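Local coordinates for protein peroxidase (Cellulomonas bogoriensis 69B4 = DSM 16987, PDB 6QZO) that binds heme b and probably works as a DyP-type peroxidase, using peroxide to oxidise its substrates, at residues T42-F47 / L306-N311; M231-I236 / L327-Q332. All blocks are in the same frame, centred on the assembly; numbering follows the deposited sequence.

In the fold
From the N terminus the chain first passes 42-47, the loop that leads into strand 47-55 of the N-terminal four-stranded sheet. Contact 1 brings this loop back together with 306-311 and so closes a loop of more than 250 residues. Contact 2 starts within that span, at 231-236, and ends beyond it, at 327-332. The two contacts therefore cross. Contact 1 ties the two ferredoxin-like halves of the DyP fold to each other. Contact 2 pairs the two central strands of the C-terminal sheet. Strands 306-314 and 323-332 are neighbours in that sheet, and both contacts reach the same heme.

Contact 1: T42-F47 / L306-N311; sequences TPPPSF and LRRAYN. With HEM (protoporphyrin IX containing Fe), chain I.
Tyr310 and Arg308 reach from 306-311, on the outermost strand of the C-terminal sheet within this chain, to two backbone carbonyls of the proline-rich loop 42-47. The hydroxyl OH of Tyr310 donates to Pro45 O at 2.6 Å. Proline nitrogens have no hydrogen to give, so this loop offers mainly carbonyl oxygens. Arg308 NH2 donates to Thr42 O at 3.1 Å, with a bent N-H...O angle of 144° and the donor above the carbonyl plane. Its chain runs extended from CG to NE, with CG anti to the backbone N (chi1 -152°), and this carries the guanidinium to the loop. There Pro44 CA lies over one face of the group, 3.7 Å from Arg308 NH2. Ser46 O lies at the edge of the Tyr310 ring; the ring also makes a cation-pi contact with Arg180. Ser46 OG is hydrogen-bonded to Arg181 O, and Thr42 OG1 to Gly39 N. Arg307 turns the other way, to the heme. Its NH1 and NH2 both donate to the propionate oxygen O1A, at 2.7 Å from NH1 and 2.9 Å from NH2. Glu201 forms a salt bridge with Arg307 NH1. The strand thus joins the N-terminal half of the dimeric alpha/beta-barrel fold to the heme pocket of a DyP-type peroxidase.

Contact 2: M231-I236 / L327-Q332; sequences MVVRRI and LFVTYQ. With HEM (protoporphyrin IX containing Fe), chain I.
Val232 and Thr330 form a hydrogen-bonded antiparallel pair, with Val232 N 2.9 Å from Thr330 O. Their side chains lie side by side, and Val232 CB sits 3.3 Å from Thr330 OG1. That hydroxyl donates to Gln332 OE1, on a lone pair. On the face of the sheet that carries Met231, Val233 and Val329, the Met231 chain runs alongside the Tyr331 ring. Met231 CB touches Tyr331 CE1 at 3.7 Å, and SD makes an oblique Met-aromatic contact. The chain stays extended to its methyl CE, which packs on Val329 CG1 at 4.3 Å. These are the two central strands of the C-terminal ferredoxin-like sheet, and its other face looks to the heme. There Phe328 has CG anti to the backbone N (chi1 -164°), which sends its ring to the C pyrrole of the porphyrin. One face of the Phe328 ring is turned to the heme, with CE2 3.2 Å from heme C3C; Thr330 CG2 lies over the opposite face. Ile236 CD1 fills the notch between Phe328 CB, at 3.7 Å, and the heme methyl CMC, at 3.5 Å. With an alanine in place of Phe328 the ring would be gone, which would probably open a gap between the heme and Thr330 CG2. Arg234 bends away to a salt bridge with Asp132.

Contact 1: T42-F47 / L306-N311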
loop_
_atom_site.group_PDB
_atom_site.type_symbol
_atom_site.label_atom_id
_atom_site.label_comp_id
_atom_site.label_asym_id
_atom_site.label_seq_id
_atom_site.Cartn_x
_atom_site.Cartn_y
_atom_site.Cartn_z
ATOM N N THR A 42 -0.657 -9.567 -19.568
ATOM C CA THR A 42 -1.338 -8.266 -19.336
ATOM C C THR A 42 -0.285 -7.263 -18.855
ATOM O O THR A 42 0.426 -7.556 -17.883
ATOM C CB THR A 42 -2.458 -8.396 -18.295
ATOM O OG1 THR A 42 -3.229 -9.547 -18.664
ATOM C CG2 THR A 42 -3.322 -7.149 -18.206
ATOM N N PRO A 43 -0.169 -6.070 -19.485
ATOM C CA PRO A 43 0.773 -5.053 -19.030
ATOM C C PRO A 43 0.572 -4.848 -17.529
ATOM O O PRO A 43 -0.567 -4.734 -17.062
ATOM C CB PRO A 43 0.408 -3.801 -19.854
ATOM C CG PRO A 43 -0.298 -4.326 -21.089
ATOM C CD PRO A 43 -0.959 -5.620 -20.648
ATOM N N PRO A 44 1.641 -4.901 -16.701
ATOM C CA PRO A 44 1.472 -4.815 -15.252
ATOM C C PRO A 44 0.886 -3.479 -14.803
ATOM O O PRO A 44 1.393 -2.419 -15.146
ATOM C CB PRO A 44 2.892 -5.057 -14.711
ATOM C CG PRO A 44 3.590 -5.804 -15.821
ATOM C CD PRO A 44 3.020 -5.220 -17.089
ATOM N N PRO A 45 -0.237 -3.490 -14.055
ATOM C CA PRO A 45 -0.804 -2.271 -13.487
ATOM C C PRO A 45 -0.110 -1.921 -12.160
ATOM O O PRO A 45 0.768 -2.645 -11.745
ATOM C CB PRO A 45 -2.261 -2.696 -13.276
ATOM C CG PRO A 45 -2.132 -4.131 -12.837
ATOM C CD PRO A 45 -1.028 -4.688 -13.695
ATOM N N SER A 46 -0.559 -0.853 -11.505
ATOM C CA SER A 46 0.159 -0.189 -10.387
ATOM C C SER A 46 0.279 -1.099 -9.158
ATOM O O SER A 46 1.331 -1.017 -8.481
ATOM C CB SER A 46 -0.494 1.116 -10.051
ATOM O OG SER A 46 -0.381 2.028 -11.129
ATOM N N PHE A 47 -0.732 -1.916 -8.839
ATOM C CA PHE A 47 -0.775 -2.626 -7.531
ATOM C C PHE A 47 -1.000 -4.129 -7.695
ATOM O O PHE A 47 -1.611 -4.559 -8.702
ATOM C CB PHE A 47 -1.830 -1.994 -6.628
ATOM C CG PHE A 47 -1.676 -0.500 -6.560
ATOM C CD1 PHE A 47 -0.523 0.058 -6.025
ATOM C CD2 PHE A 47 -2.625 0.339 -7.111
ATOM C CE1 PHE A 47 -0.345 1.434 -6.004
ATOM C CE2 PHE A 47 -2.451 1.716 -7.075
ATOM C CZ PHE A 47 -1.308 2.263 -6.529
ATOM N N LEU A 306 9.421 -14.840 -17.766
ATOM C CA LEU A 306 8.723 -13.534 -17.685
ATOM C C LEU A 306 8.784 -13.052 -16.231
ATOM O O LEU A 306 8.003 -13.560 -15.397
ATOM C CB LEU A 306 7.278 -13.683 -18.161
ATOM C CG LEU A 306 6.476 -12.381 -18.228
ATOM C CD1 LEU A 306 7.155 -11.356 -19.136
ATOM C CD2 LEU A 306 5.048 -12.650 -18.655
ATOM N N ARG A 307 9.687 -12.121 -15.948
ATOM C CA ARG A 307 9.697 -11.416 -14.646
ATOM C C ARG A 307 8.529 -10.431 -14.672
ATOM O O ARG A 307 8.336 -9.769 -15.709
ATOM C CB ARG A 307 11.041 -10.721 -14.410
ATOM C CG ARG A 307 12.179 -11.701 -14.208
ATOM C CD ARG A 307 13.512 -10.984 -14.103
ATOM N NE ARG A 307 13.881 -10.365 -15.361
ATOM C CZ ARG A 307 14.474 -9.187 -15.512
ATOM N NH1 ARG A 307 14.772 -8.428 -14.475
ATOM N NH2 ARG A 307 14.795 -8.762 -16.725
ATOM N N ARG A 308 7.780 -10.381 -13.571
ATOM C CA ARG A 308 6.621 -9.475 -13.408
ATOM C C ARG A 308 6.639 -8.975 -11.966
ATOM O O ARG A 308 5.669 -9.243 -11.224
ATOM C CB ARG A 308 5.344 -10.225 -13.803
ATOM C CG ARG A 308 4.252 -9.306 -14.327
ATOM C CD ARG A 308 3.059 -10.104 -14.752
ATOM N NE ARG A 308 1.928 -9.318 -15.191
ATOM C CZ ARG A 308 1.066 -8.714 -14.403
ATOM N NH1 ARG A 308 1.283 -8.630 -13.105
ATOM N NH2 ARG A 308 -0.038 -8.197 -14.914
ATOM N N ALA A 309 7.740 -8.319 -11.590
ATOM C CA ALA A 309 8.070 -7.968 -10.191
ATOM C C ALA A 309 7.386 -6.650 -9.765
ATOM O O ALA A 309 7.030 -5.808 -10.627
ATOM C CB ALA A 309 9.566 -7.903 -10.012
ATOM N N TYR A 310 7.202 -6.519 -8.458
ATOM C CA TYR A 310 6.593 -5.353 -7.781
ATOM C C TYR A 310 7.481 -4.974 -6.592
ATOM O O TYR A 310 8.168 -5.852 -6.062
ATOM C CB TYR A 310 5.164 -5.706 -7.352
ATOM C CG TYR A 310 4.144 -5.593 -8.454
ATOM C CD1 TYR A 310 3.972 -6.596 -9.400
ATOM C CD2 TYR A 310 3.364 -4.463 -8.568
ATOM C CE1 TYR A 310 3.051 -6.467 -10.427
ATOM C CE2 TYR A 310 2.434 -4.325 -9.581
ATOM C CZ TYR A 310 2.268 -5.328 -10.505
ATOM O OH TYR A 310 1.341 -5.156 -11.484
ATOM N N ASN A 311 7.473 -3.708 -6.195
ATOM C CA ASN A 311 8.170 -3.225 -4.967
ATOM C C ASN A 311 7.316 -3.593 -3.753
ATOM O O ASN A 311 6.088 -3.471 -3.843
ATOM C CB ASN A 311 8.391 -1.707 -4.983
ATOM C CG ASN A 311 9.157 -1.259 -6.201
ATOM O OD1 ASN A 311 10.143 -1.900 -6.575
ATOM N ND2 ASN A 311 8.686 -0.195 -6.831
HETATM C CHA HEM I . 18.041 -8.293 -14.416
HETATM C CHB HEM I . 17.494 -6.358 -10.044
HETATM C CHC HEM I . 16.744 -10.761 -8.203
HETATM C CHD HEM I . 16.880 -12.649 -12.636
HETATM C C1A HEM I . 17.985 -7.405 -13.377
HETATM C C2A HEM I . 18.311 -6.021 -13.483
HETATM C C3A HEM I . 18.169 -5.486 -12.244
HETATM C C4A HEM I . 17.728 -6.519 -11.389
HETATM C CMA HEM I . 18.411 -4.047 -11.829
HETATM C CAA HEM I . 18.791 -5.286 -14.722
HETATM C CBA HEM I . 17.661 -4.702 -15.570
HETATM C CGA HEM I . 16.940 -5.811 -16.265
HETATM O O1A HEM I . 15.926 -6.291 -15.685
HETATM O O2A HEM I . 17.360 -6.238 -17.377
HETATM C C1B HEM I . 17.249 -7.417 -9.178
HETATM C C2B HEM I . 17.075 -7.219 -7.782
HETATM C C3B HEM I . 16.865 -8.464 -7.241
HETATM C C4B HEM I . 16.931 -9.398 -8.373
HETATM C CMB HEM I . 17.099 -5.878 -7.054
HETATM C CAB HEM I . 16.549 -8.876 -5.859
HETATM C CBB HEM I . 16.184 -8.027 -4.898
HETATM C C1C HEM I . 16.700 -11.667 -9.236
HETATM C C2C HEM I . 16.487 -13.034 -9.065
HETATM C C3C HEM I . 16.523 -13.618 -10.310
HETATM C C4C HEM I . 16.762 -12.554 -11.267
HETATM C CMC HEM I . 16.265 -13.802 -7.791
HETATM C CAC HEM I . 16.306 -15.088 -10.351
HETATM C CBC HEM I . 16.289 -15.832 -11.423
HETATM C C1D HEM I . 17.220 -11.574 -13.482
HETATM C C2D HEM I . 17.369 -11.737 -14.940
HETATM C C3D HEM I . 17.711 -10.534 -15.434
HETATM C C4D HEM I . 17.753 -9.640 -14.264
HETATM C CMD HEM I . 17.228 -12.988 -15.791
HETATM C CAD HEM I . 17.986 -10.193 -16.903
HETATM C CBD HEM I . 19.477 -10.397 -17.241
HETATM C CGD HEM I . 19.866 -10.142 -18.693
HETATM O O1D HEM I . 19.652 -11.005 -19.572
HETATM O O2D HEM I . 20.445 -9.074 -19.042
HETATM N NA HEM I . 17.630 -7.691 -12.092
HETATM N NB HEM I . 17.163 -8.713 -9.482
HETATM N NC HEM I . 16.874 -11.378 -10.557
HETATM N ND HEM I . 17.461 -10.301 -13.139
HETATM FE FE HEM I . 17.379 -9.536 -11.411
#

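Contact 2: M231-I236 / L327-Q332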
loop_
_atom_site.group_PDB
_atom_site.type_symbol
_atom_site.label_atom_id
_atom_site.label_comp_id
_atom_site.label_asym_id
_atom_site.label_seq_id
_atom_site.Cartn_x
_atom_site.Cartn_y
_atom_site.Cartn_z
ATOM N N MET A 231 4.369 -20.517 -11.893
ATOM C CA MET A 231 4.550 -19.228 -11.196
ATOM C C MET A 231 5.511 -19.451 -10.031
ATOM O O MET A 231 5.287 -20.392 -9.264
ATOM C CB MET A 231 3.210 -18.715 -10.673
ATOM C CG MET A 231 3.335 -17.528 -9.739
ATOM S SD MET A 231 1.661 -17.044 -9.218
ATOM C CE MET A 231 2.066 -15.966 -7.857
ATOM N N VAL A 232 6.552 -18.622 -9.953
ATOM C CA VAL A 232 7.477 -18.532 -8.786
ATOM C C VAL A 232 7.233 -17.182 -8.112
ATOM O O VAL A 232 7.180 -16.175 -8.830
ATOM C CB VAL A 232 8.941 -18.672 -9.221
ATOM C CG1 VAL A 232 9.899 -18.284 -8.108
ATOM C CG2 VAL A 232 9.235 -20.070 -9.728
ATOM N N VAL A 233 7.100 -17.189 -6.784
ATOM C CA VAL A 233 7.104 -15.977 -5.930
ATOM C C VAL A 233 8.262 -16.097 -4.945
ATOM O O VAL A 233 8.177 -16.958 -4.052
ATOM C CB VAL A 233 5.769 -15.801 -5.189
ATOM C CG1 VAL A 233 5.746 -14.565 -4.316
ATOM C CG2 VAL A 233 4.615 -15.760 -6.167
ATOM N N ARG A 234 9.302 -15.279 -5.145
ATOM C CA ARG A 234 10.369 -15.035 -4.149
ATOM C C ARG A 234 10.143 -13.647 -3.545
ATOM O O ARG A 234 10.100 -12.654 -4.309
ATOM C CB ARG A 234 11.750 -15.092 -4.795
ATOM C CG ARG A 234 12.048 -16.381 -5.535
ATOM C CD ARG A 234 12.482 -17.507 -4.627
ATOM N NE ARG A 234 13.879 -17.476 -4.291
ATOM C CZ ARG A 234 14.515 -18.404 -3.591
ATOM N NH1 ARG A 234 13.873 -19.442 -3.075
ATOM N NH2 ARG A 234 15.810 -18.246 -3.395
ATOM N N ARG A 235 9.956 -13.591 -2.235
ATOM C CA ARG A 235 10.012 -12.339 -1.443
ATOM C C ARG A 235 11.489 -12.080 -1.166
ATOM O O ARG A 235 12.098 -12.888 -0.426
ATOM C CB ARG A 235 9.218 -12.498 -0.148
ATOM C CG ARG A 235 8.906 -11.188 0.550
ATOM C CD ARG A 235 8.158 -11.410 1.842
ATOM N NE ARG A 235 7.907 -10.190 2.588
ATOM C CZ ARG A 235 6.976 -9.283 2.307
ATOM N NH1 ARG A 235 6.192 -9.411 1.248
ATOM N NH2 ARG A 235 6.823 -8.225 3.088
ATOM N N ILE A 236 12.074 -11.062 -1.791
ATOM C CA ILE A 236 13.545 -10.827 -1.694
ATOM C C ILE A 236 13.750 -9.478 -1.007
ATOM O O ILE A 236 13.410 -8.446 -1.604
ATOM C CB ILE A 236 14.261 -10.916 -3.058
ATOM C CG1 ILE A 236 13.805 -12.135 -3.862
ATOM C CG2 ILE A 236 15.766 -10.938 -2.845
ATOM C CD1 ILE A 236 14.410 -12.202 -5.253
ATOM N N LEU A 327 8.980 -8.042 -4.607
ATOM C CA LEU A 327 8.056 -9.169 -4.853
ATOM C C LEU A 327 8.446 -9.732 -6.205
ATOM O O LEU A 327 7.954 -9.223 -7.209
ATOM C CB LEU A 327 6.599 -8.707 -4.891
ATOM C CG LEU A 327 5.972 -8.302 -3.567
ATOM C CD1 LEU A 327 4.448 -8.372 -3.651
ATOM C CD2 LEU A 327 6.470 -9.166 -2.413
ATOM N N PHE A 328 9.353 -10.694 -6.197
ATOM C CA PHE A 328 9.906 -11.281 -7.440
ATOM C C PHE A 328 8.968 -12.394 -7.891
ATOM O O PHE A 328 9.063 -13.523 -7.354
ATOM C CB PHE A 328 11.328 -11.768 -7.199
ATOM C CG PHE A 328 12.077 -12.007 -8.474
ATOM C CD1 PHE A 328 12.207 -10.997 -9.410
ATOM C CD2 PHE A 328 12.651 -13.231 -8.735
ATOM C CE1 PHE A 328 12.920 -11.196 -10.570
ATOM C CE2 PHE A 328 13.337 -13.447 -9.916
ATOM C CZ PHE A 328 13.466 -12.433 -10.826
ATOM N N VAL A 329 8.072 -12.066 -8.819
ATOM C CA VAL A 329 7.092 -13.017 -9.424
ATOM C C VAL A 329 7.600 -13.341 -10.826
ATOM O O VAL A 329 7.836 -12.390 -11.588
ATOM C CB VAL A 329 5.685 -12.392 -9.475
ATOM C CG1 VAL A 329 4.648 -13.371 -10.021
ATOM C CG2 VAL A 329 5.247 -11.863 -8.115
ATOM N N THR A 330 7.803 -14.623 -11.150
ATOM C CA THR A 330 8.214 -15.073 -12.513
ATOM C C THR A 330 7.227 -16.124 -13.031
ATOM O O THR A 330 6.680 -16.876 -12.222
ATOM C CB THR A 330 9.649 -15.606 -12.547
ATOM O OG1 THR A 330 9.657 -16.886 -11.916
ATOM C CG2 THR A 330 10.646 -14.693 -11.861
ATOM N N TYR A 331 7.021 -16.131 -14.344
ATOM C CA TYR A 331 6.199 -17.113 -15.089
ATOM C C TYR A 331 7.056 -17.774 -16.173
ATOM O O TYR A 331 7.800 -17.068 -16.869
ATOM C CB TYR A 331 4.985 -16.438 -15.714
ATOM C CG TYR A 331 4.005 -15.887 -14.715
ATOM C CD1 TYR A 331 3.091 -16.712 -14.086
ATOM C CD2 TYR A 331 3.975 -14.536 -14.421
ATOM C CE1 TYR A 331 2.188 -16.218 -13.167
ATOM C CE2 TYR A 331 3.088 -14.026 -13.497
ATOM C CZ TYR A 331 2.188 -14.871 -12.869
ATOM O OH TYR A 331 1.272 -14.365 -11.988
ATOM N N GLN A 332 6.943 -19.096 -16.296
ATOM C CA GLN A 332 7.731 -19.925 -17.252
ATOM C C GLN A 332 7.012 -21.264 -17.468
ATOM O O GLN A 332 6.234 -21.667 -16.574
ATOM C CB GLN A 332 9.156 -20.094 -16.716
ATOM C CG GLN A 332 9.235 -20.687 -15.316
ATOM C CD GLN A 332 8.992 -19.674 -14.220
ATOM O OE1 GLN A 332 9.630 -18.623 -14.160
ATOM N NE2 GLN A 332 8.072 -19.994 -13.332
HETATM C CHA HEM I . 18.041 -8.293 -14.416
HETATM C CHB HEM I . 17.494 -6.358 -10.044
HETATM C CHC HEM I . 16.744 -10.761 -8.203
HETATM C CHD HEM I . 16.880 -12.649 -12.636
HETATM C C1A HEM I . 17.985 -7.405 -13.377
HETATM C C2A HEM I . 18.311 -6.021 -13.483
HETATM C C3A HEM I . 18.169 -5.486 -12.244
HETATM C C4A HEM I . 17.728 -6.519 -11.389
HETATM C CMA HEM I . 18.411 -4.047 -11.829
HETATM C CAA HEM I . 18.791 -5.286 -14.722
HETATM C CBA HEM I . 17.661 -4.702 -15.570
HETATM C CGA HEM I . 16.940 -5.811 -16.265
HETATM O O1A HEM I . 15.926 -6.291 -15.685
HETATM O O2A HEM I . 17.360 -6.238 -17.377
HETATM C C1B HEM I . 17.249 -7.417 -9.178
HETATM C C2B HEM I . 17.075 -7.219 -7.782
HETATM C C3B HEM I . 16.865 -8.464 -7.241
HETATM C C4B HEM I . 16.931 -9.398 -8.373
HETATM C CMB HEM I . 17.099 -5.878 -7.054
HETATM C CAB HEM I . 16.549 -8.876 -5.859
HETATM C CBB HEM I . 16.184 -8.027 -4.898
HETATM C C1C HEM I . 16.700 -11.667 -9.236
HETATM C C2C HEM I . 16.487 -13.034 -9.065
HETATM C C3C HEM I . 16.523 -13.618 -10.310
HETATM C C4C HEM I . 16.762 -12.554 -11.267
HETATM C CMC HEM I . 16.265 -13.802 -7.791
HETATM C CAC HEM I . 16.306 -15.088 -10.351
HETATM C CBC HEM I . 16.289 -15.832 -11.423
HETATM C C1D HEM I . 17.220 -11.574 -13.482
HETATM C C2D HEM I . 17.369 -11.737 -14.940
HETATM C C3D HEM I . 17.711 -10.534 -15.434
HETATM C C4D HEM I . 17.753 -9.640 -14.264
HETATM C CMD HEM I . 17.228 -12.988 -15.791
HETATM C CAD HEM I . 17.986 -10.193 -16.903
HETATM C CBD HEM I . 19.477 -10.397 -17.241
HETATM C CGD HEM I . 19.866 -10.142 -18.693
HETATM O O1D HEM I . 19.652 -11.005 -19.572
HETATM O O2D HEM I . 20.445 -9.074 -19.042
HETATM N NA HEM I . 17.630 -7.691 -12.092
HETATM N NB HEM I . 17.163 -8.713 -9.482
HETATM N NC HEM I . 16.874 -11.378 -10.557
HETATM N ND HEM I . 17.461 -10.301 -13.139
HETATM FE FE HEM I . 17.379 -9.536 -11.411
#